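Local structure of protein ShdD (Sedimentibacter hydroxybenzoicus, 7AE5) at residues C3-M14 with V25-W35. The protein takes part in the non-oxidative decarboxylation and detoxification of phenolic derivatives under anaerobic conditions, although its precise biochemical role is unknown. Numbering follows the deposited sequence.
Sequences CHRCGSDNVRKM and VYVCEKCCYSW. With ZN (zinc ion), chain Z.
Cys-3 and Cys-6 share one zinc ion with Cys-28 and Cys-31, each SG 2.3 Å from the metal, so two CxxC turns form a Cys4 site, consistent with a zinc ribbon, set at the end of an antiparallel sheet. Backbone N-H groups point at the thiolates: Cys-6 N bonds to Cys-3 SG, Ser-8 N to Cys-6 SG and Cys-31 N to Cys-28 SG, which would probably stabilise the negative charge on these sulfurs.

Arg-5 serves as a second-shell clamp, holding Cys-31 side-on with two nitrogens. Arg-5 NE donates to Cys-31 SG at 3.4 Å, nearly straight at 170°, while Arg-5 NH2 donates to Cys-31 O at 2.8 Å; both partners lie close to the guanidinium plane. A bend at chi3 (87°) turns the chain so that one face of this plane lies against CD1 of Tyr-33. NH1 bonds to the Gly-274 carbonyl of the phenolic acid decarboxylase chain, so the same guanidinium that holds Cys-31 also touches the partner subunit. A methionine in its place would probably leave the Cys-31 sulfur and carbonyl without these donors and the partner chain's carbonyl without its mate.

Farther out, the indole of Trp-35 is covered on both faces: the ND1-CE1 edge of His-4 meets its five-membered-ring side in a T-shaped stack, planes at 89°, and Tyr-26 CB lies over the opposite face, offset toward the rim. Val-11 CG2 meets the indole edge at CH2.

Strands 11-14 and 25-28 are held in register by reciprocal Arg-12 and Val-27 backbone bonds, flanked by Glu-29 N to Asn-10 O at the zinc end and Met-14 N to Val-25 O at the other. On the side of Arg-12 and Val-27, Arg-12 lays its guanidinium over Val-27 CG1 and pairs with Asp-173 of the decarboxylase chain, while Met-14 CE lies 3.7 Å from Val-27 CB and 3.6 Å from Ser-34 CB.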
ATOM      1  N   CYS H   3      27.504 -40.174 -26.066  1.00 49.84           N
ATOM      2  CA  CYS H   3      26.352 -39.287 -26.076  1.00 46.37           C
ATOM      3  C   CYS H   3      26.716 -37.964 -25.411  1.00 51.17           C
ATOM      4  O   CYS H   3      27.212 -37.942 -24.280  1.00 56.15           O
ATOM      5  CB  CYS H   3      25.177 -39.948 -25.358  1.00 41.88           C
ATOM      6  SG  CYS H   3      23.895 -38.805 -24.811  1.00 38.39           S
ATOM      7  N   HIS H   4      26.473 -36.858 -26.116  1.00 66.74           N
ATOM      8  CA  HIS H   4      26.912 -35.551 -25.635  1.00 68.59           C
ATOM      9  C   HIS H   4      26.178 -35.108 -24.376  1.00 65.91           C
ATOM     10  O   HIS H   4      26.683 -34.240 -23.657  1.00 61.29           O
ATOM     11  CB  HIS H   4      26.729 -34.502 -26.734  1.00 65.55           C
ATOM     12  CG  HIS H   4      27.525 -34.780 -27.971  1.00 66.09           C
ATOM     13  ND1 HIS H   4      27.093 -35.641 -28.955  1.00 64.33           N
ATOM     14  CD2 HIS H   4      28.728 -34.312 -28.381  1.00 67.26           C
ATOM     15  CE1 HIS H   4      27.994 -35.691 -29.920  1.00 65.71           C
ATOM     16  NE2 HIS H   4      28.996 -34.895 -29.597  1.00 67.86           N
ATOM     17  N   ARG H   5      25.012 -35.684 -24.088  1.00 67.93           N
ATOM     18  CA  ARG H   5      24.204 -35.241 -22.959  1.00 61.45           C
ATOM     19  C   ARG H   5      24.542 -35.989 -21.672  1.00 58.29           C
ATOM     20  O   ARG H   5      24.754 -35.366 -20.628  1.00 49.86           O
ATOM     21  CB  ARG H   5      22.717 -35.404 -23.285  1.00 57.09           C
ATOM     22  CG  ARG H   5      21.799 -35.222 -22.089  1.00 49.01           C
ATOM     23  CD  ARG H   5      20.446 -34.691 -22.520  1.00 44.49           C
ATOM     24  NE  ARG H   5      19.534 -35.764 -22.899  1.00 39.24           N
ATOM     25  CZ  ARG H   5      18.306 -35.572 -23.358  1.00 35.59           C
ATOM     26  NH1 ARG H   5      17.811 -34.356 -23.520  1.00 38.10           N
ATOM     27  NH2 ARG H   5      17.556 -36.626 -23.668  1.00 30.98           N
ATOM     28  N   CYS H   6      24.591 -37.318 -21.726  1.00 54.50           N
ATOM     29  CA  CYS H   6      24.804 -38.129 -20.537  1.00 47.45           C
ATOM     30  C   CYS H   6      26.119 -38.897 -20.555  1.00 53.26           C
ATOM     31  O   CYS H   6      26.421 -39.598 -19.584  1.00 45.02           O
ATOM     32  CB  CYS H   6      23.635 -39.102 -20.351  1.00 39.97           C
ATOM     33  SG  CYS H   6      23.714 -40.557 -21.402  1.00 48.36           S
ATOM     34  N   GLY H   7      26.907 -38.784 -21.622  1.00 45.37           N
ATOM     35  CA  GLY H   7      28.219 -39.392 -21.681  1.00 49.78           C
ATOM     36  C   GLY H   7      28.246 -40.882 -21.930  1.00 50.78           C
ATOM     37  O   GLY H   7      29.336 -41.466 -21.961  1.00 51.68           O
ATOM     38  N   SER H   8      27.094 -41.520 -22.115  1.00 64.17           N
ATOM     39  CA  SER H   8      27.065 -42.961 -22.310  1.00 61.05           C
ATOM     40  C   SER H   8      27.656 -43.344 -23.663  1.00 62.00           C
ATOM     41  O   SER H   8      27.525 -42.620 -24.655  1.00 61.14           O
ATOM     42  CB  SER H   8      25.633 -43.484 -22.204  1.00 54.34           C
ATOM     43  OG  SER H   8      25.463 -44.661 -22.973  1.00 51.58           O
ATOM     44  N   ASP H   9      28.319 -44.498 -23.691  1.00 68.33           N
ATOM     45  CA  ASP H   9      28.801 -45.092 -24.930  1.00 68.42           C
ATOM     46  C   ASP H   9      27.756 -45.993 -25.580  1.00 64.21           C
ATOM     47  O   ASP H   9      27.984 -46.489 -26.688  1.00 64.34           O
ATOM     48  CB  ASP H   9      30.094 -45.878 -24.669  1.00 71.47           C
ATOM     49  CG  ASP H   9      30.715 -46.427 -25.941  1.00 74.52           C
ATOM     50  OD1 ASP H   9      30.833 -45.657 -26.919  1.00 75.88           O
ATOM     51  OD2 ASP H   9      31.087 -47.621 -25.964  1.00 79.54           O
ATOM     52  N   ASN H  10      26.613 -46.202 -24.926  1.00 63.87           N
ATOM     53  CA  ASN H  10      25.533 -47.018 -25.481  1.00 57.16           C
ATOM     54  C   ASN H  10      24.764 -46.193 -26.516  1.00 53.89           C
ATOM     55  O   ASN H  10      23.614 -45.791 -26.327  1.00 48.88           O
ATOM     56  CB  ASN H  10      24.624 -47.524 -24.371  1.00 52.38           C
ATOM     57  CG  ASN H  10      23.710 -48.641 -24.830  1.00 50.20           C
ATOM     58  OD1 ASN H  10      23.797 -49.105 -25.968  1.00 54.41           O
ATOM     59  ND2 ASN H  10      22.827 -49.084 -23.942  1.00 45.87           N
ATOM     60  N   VAL H  11      25.436 -45.946 -27.638  1.00 56.08           N
ATOM     61  CA  VAL H  11      24.905 -45.152 -28.738  1.00 55.73           C
ATOM     62  C   VAL H  11      24.855 -46.030 -29.980  1.00 56.28           C
ATOM     63  O   VAL H  11      25.788 -46.794 -30.248  1.00 57.18           O
ATOM     64  CB  VAL H  11      25.763 -43.894 -28.986  1.00 54.69           C
ATOM     65  CG1 VAL H  11      25.427 -43.256 -30.329  1.00 54.79           C
ATOM     66  CG2 VAL H  11      25.582 -42.896 -27.851  1.00 53.91           C
ATOM     67  N   ARG H  12      23.760 -45.930 -30.730  1.00 65.79           N
ATOM     68  CA  ARG H  12      23.588 -46.678 -31.965  1.00 66.04           C
ATOM     69  C   ARG H  12      23.144 -45.730 -33.070  1.00 65.50           C
ATOM     70  O   ARG H  12      22.718 -44.600 -32.820  1.00 65.10           O
ATOM     71  CB  ARG H  12      22.571 -47.813 -31.801  1.00 67.03           C
ATOM     72  CG  ARG H  12      21.147 -47.330 -31.604  1.00 67.57           C
ATOM     73  CD  ARG H  12      20.174 -48.492 -31.488  1.00 68.98           C
ATOM     74  NE  ARG H  12      18.823 -48.026 -31.205  1.00 70.11           N
ATOM     75  CZ  ARG H  12      17.917 -47.744 -32.132  1.00 69.99           C
ATOM     76  NH1 ARG H  12      18.178 -47.890 -33.421  1.00 68.62           N
ATOM     77  NH2 ARG H  12      16.721 -47.302 -31.757  1.00 71.47           N
ATOM     78  N   LYS H  13      23.249 -46.209 -34.307  1.00 57.46           N
ATOM     79  CA  LYS H  13      22.847 -45.424 -35.466  1.00 56.84           C
ATOM     80  C   LYS H  13      21.349 -45.567 -35.698  1.00 56.64           C
ATOM     81  O   LYS H  13      20.846 -46.680 -35.891  1.00 57.35           O
ATOM     82  CB  LYS H  13      23.620 -45.863 -36.705  1.00 58.96           C
ATOM     83  CG  LYS H  13      23.103 -45.232 -37.982  1.00 58.37           C
ATOM     84  CD  LYS H  13      24.232 -44.942 -38.941  1.00 60.15           C
ATOM     85  CE  LYS H  13      24.821 -46.221 -39.500  1.00 63.90           C
ATOM     86  NZ  LYS H  13      23.791 -47.011 -40.223  1.00 64.81           N
ATOM     87  N   MET H  14      20.638 -44.439 -35.686  1.00 50.61           N
ATOM     88  CA  MET H  14      19.203 -44.455 -35.942  1.00 50.52           C
ATOM     89  C   MET H  14      18.911 -44.642 -37.426  1.00 49.81           C
ATOM     90  O   MET H  14      18.234 -45.599 -37.820  1.00 49.94           O
ATOM     91  CB  MET H  14      18.566 -43.163 -35.425  1.00 50.32           C
ATOM     92  CG  MET H  14      17.135 -43.323 -34.947  1.00 51.27           C
ATOM     93  SD  MET H  14      16.257 -41.750 -34.939  1.00 50.85           S
ATOM     94  CE  MET H  14      16.890 -41.028 -33.429  1.00 51.28           C
ATOM     95  N   VAL H  25      22.291 -40.227 -38.291  1.00 47.79           N
ATOM     96  CA  VAL H  25      21.703 -39.769 -37.038  1.00 47.09           C
ATOM     97  C   VAL H  25      21.936 -40.834 -35.979  1.00 46.72           C
ATOM     98  O   VAL H  25      21.615 -42.009 -36.192  1.00 46.46           O
ATOM     99  CB  VAL H  25      20.202 -39.461 -37.180  1.00 45.94           C
ATOM    100  CG1 VAL H  25      19.666 -38.872 -35.887  1.00 45.66           C
ATOM    101  CG2 VAL H  25      19.964 -38.506 -38.336  1.00 46.12           C
ATOM    102  N   TYR H  26      22.490 -40.423 -34.844  1.00 51.91           N
ATOM    103  CA  TYR H  26      22.760 -41.307 -33.722  1.00 51.67           C
ATOM    104  C   TYR H  26      21.794 -41.004 -32.587  1.00 51.33           C
ATOM    105  O   TYR H  26      21.253 -39.901 -32.486  1.00 51.07           O
ATOM    106  CB  TYR H  26      24.209 -41.153 -33.249  1.00 51.96           C
ATOM    107  CG  TYR H  26      25.207 -41.291 -34.374  1.00 52.88           C
ATOM    108  CD1 TYR H  26      25.530 -42.537 -34.889  1.00 53.03           C
ATOM    109  CD2 TYR H  26      25.810 -40.172 -34.934  1.00 54.05           C
ATOM    110  CE1 TYR H  26      26.436 -42.669 -35.923  1.00 54.04           C
ATOM    111  CE2 TYR H  26      26.717 -40.294 -35.969  1.00 55.33           C
ATOM    112  CZ  TYR H  26      27.025 -41.543 -36.459  1.00 55.16           C
ATOM    113  OH  TYR H  26      27.928 -41.669 -37.489  1.00 56.54           O
ATOM    114  N   VAL H  27      21.572 -42.001 -31.733  1.00 47.55           N
ATOM    115  CA  VAL H  27      20.658 -41.870 -30.604  1.00 48.08           C
ATOM    116  C   VAL H  27      21.220 -42.642 -29.418  1.00 48.57           C
ATOM    117  O   VAL H  27      21.713 -43.766 -29.565  1.00 48.97           O
ATOM    118  CB  VAL H  27      19.232 -42.349 -30.959  1.00 49.28           C
ATOM    119  CG1 VAL H  27      19.246 -43.790 -31.461  1.00 49.96           C
ATOM    120  CG2 VAL H  27      18.292 -42.191 -29.763  1.00 50.93           C
ATOM    121  N   CYS H  28      21.158 -42.024 -28.243  1.00 45.64           N
ATOM    122  CA  CYS H  28      21.602 -42.660 -27.013  1.00 46.10           C
ATOM    123  C   CYS H  28      20.526 -43.609 -26.503  1.00 48.64           C
ATOM    124  O   CYS H  28      19.347 -43.247 -26.443  1.00 50.09           O
ATOM    125  CB  CYS H  28      21.923 -41.599 -25.961  1.00 44.77           C
ATOM    126  SG  CYS H  28      22.268 -42.247 -24.319  1.00 45.32           S
ATOM    127  N   GLU H  29      20.931 -44.827 -26.144  1.00 58.53           N
ATOM    128  CA  GLU H  29      19.981 -45.810 -25.640  1.00 61.27           C
ATOM    129  C   GLU H  29      19.692 -45.647 -24.154  1.00 62.83           C
ATOM    130  O   GLU H  29      18.803 -46.330 -23.636  1.00 65.54           O
ATOM    131  CB  GLU H  29      20.488 -47.227 -25.921  1.00 61.41           C
ATOM    132  CG  GLU H  29      20.507 -47.591 -27.399  1.00 60.45           C
ATOM    133  CD  GLU H  29      20.317 -49.076 -27.642  1.00 61.47           C
ATOM    134  OE1 GLU H  29      19.303 -49.635 -27.172  1.00 63.42           O
ATOM    135  OE2 GLU H  29      21.179 -49.687 -28.309  1.00 60.44           O
ATOM    136  N   LYS H  30      20.408 -44.763 -23.461  1.00 50.90           N
ATOM    137  CA  LYS H  30      20.131 -44.518 -22.051  1.00 51.94           C
ATOM    138  C   LYS H  30      19.189 -43.332 -21.847  1.00 51.96           C
ATOM    139  O   LYS H  30      18.231 -43.428 -21.075  1.00 54.47           O
ATOM    140  CB  LYS H  30      21.436 -44.292 -21.282  1.00 49.34           C
ATOM    141  CG  LYS H  30      21.341 -44.655 -19.808  1.00 50.63           C
ATOM    142  CD  LYS H  30      22.008 -43.614 -18.923  1.00 47.47           C
ATOM    143  CE  LYS H  30      23.506 -43.833 -18.831  1.00 45.45           C
ATOM    144  NZ  LYS H  30      24.107 -43.048 -17.717  1.00 42.99           N
ATOM    145  N   CYS H  31      19.439 -42.216 -22.533  1.00 51.31           N
ATOM    146  CA  CYS H  31      18.685 -40.987 -22.305  1.00 50.59           C
ATOM    147  C   CYS H  31      17.961 -40.478 -23.547  1.00 50.89           C
ATOM    148  O   CYS H  31      17.386 -39.382 -23.508  1.00 49.96           O
ATOM    149  CB  CYS H  31      19.610 -39.897 -21.757  1.00 46.67           C
ATOM    150  SG  CYS H  31      20.585 -39.041 -23.009  1.00 43.74           S
ATOM    151  N   CYS H  32      17.981 -41.232 -24.645  1.00 47.08           N
ATOM    152  CA  CYS H  32      17.229 -40.963 -25.870  1.00 47.60           C
ATOM    153  C   CYS H  32      17.681 -39.707 -26.605  1.00 44.35           C
ATOM    154  O   CYS H  32      17.015 -39.295 -27.563  1.00 44.45           O
ATOM    155  CB  CYS H  32      15.721 -40.866 -25.605  1.00 51.22           C
ATOM    156  SG  CYS H  32      15.056 -42.170 -24.552  1.00 55.87           S
ATOM    157  N   TYR H  33      18.785 -39.086 -26.196  1.00 43.70           N
ATOM    158  CA  TYR H  33      19.312 -37.952 -26.943  1.00 41.65           C
ATOM    159  C   TYR H  33      19.757 -38.404 -28.328  1.00 41.78           C
ATOM    160  O   TYR H  33      20.398 -39.446 -28.483  1.00 42.14           O
ATOM    161  CB  TYR H  33      20.485 -37.315 -26.196  1.00 39.81           C
ATOM    162  CG  TYR H  33      20.971 -36.014 -26.799  1.00 39.07           C
ATOM    163  CD1 TYR H  33      20.211 -34.854 -26.708  1.00 38.80           C
ATOM    164  CD2 TYR H  33      22.193 -35.945 -27.456  1.00 39.39           C
ATOM    165  CE1 TYR H  33      20.656 -33.661 -27.257  1.00 39.27           C
ATOM    166  CE2 TYR H  33      22.645 -34.759 -28.009  1.00 40.30           C
ATOM    167  CZ  TYR H  33      21.873 -33.621 -27.906  1.00 40.48           C
ATOM    168  OH  TYR H  33      22.319 -32.440 -28.455  1.00 42.62           O
ATOM    169  N   SER H  34      19.406 -37.618 -29.342  1.00 44.06           N
ATOM    170  CA  SER H  34      19.747 -37.937 -30.719  1.00 44.21           C
ATOM    171  C   SER H  34      20.377 -36.727 -31.392  1.00 44.19           C
ATOM    172  O   SER H  34      20.120 -35.581 -31.010  1.00 44.11           O
ATOM    173  CB  SER H  34      18.518 -38.398 -31.514  1.00 44.75           C
ATOM    174  OG  SER H  34      17.562 -37.360 -31.621  1.00 44.56           O
ATOM    175  N   TRP H  35      21.206 -36.992 -32.401  1.00 43.83           N
ATOM    176  CA  TRP H  35      21.909 -35.918 -33.090  1.00 45.33           C
ATOM    177  C   TRP H  35      22.418 -36.411 -34.436  1.00 46.39           C
ATOM    178  O   TRP H  35      22.633 -37.608 -34.644  1.00 45.77           O
ATOM    179  CB  TRP H  35      23.065 -35.371 -32.243  1.00 46.10           C
ATOM    180  CG  TRP H  35      24.222 -36.313 -32.084  1.00 45.93           C
ATOM    181  CD1 TRP H  35      25.351 -36.361 -32.849  1.00 47.53           C
ATOM    182  CD2 TRP H  35      24.368 -37.332 -31.088  1.00 44.32           C
ATOM    183  NE1 TRP H  35      26.188 -37.351 -32.395  1.00 46.62           N
ATOM    184  CE2 TRP H  35      25.608 -37.961 -31.314  1.00 44.78           C
ATOM    185  CE3 TRP H  35      23.570 -37.776 -30.030  1.00 42.97           C
ATOM    186  CZ2 TRP H  35      26.069 -39.011 -30.520  1.00 43.81           C
ATOM    187  CZ3 TRP H  35      24.028 -38.817 -29.243  1.00 42.46           C
ATOM    188  CH2 TRP H  35      25.267 -39.422 -29.492  1.00 42.77           C
TER
HETATM  189 ZN    ZN Z 701      22.601 -40.130 -23.400  1.00 40.24          ZN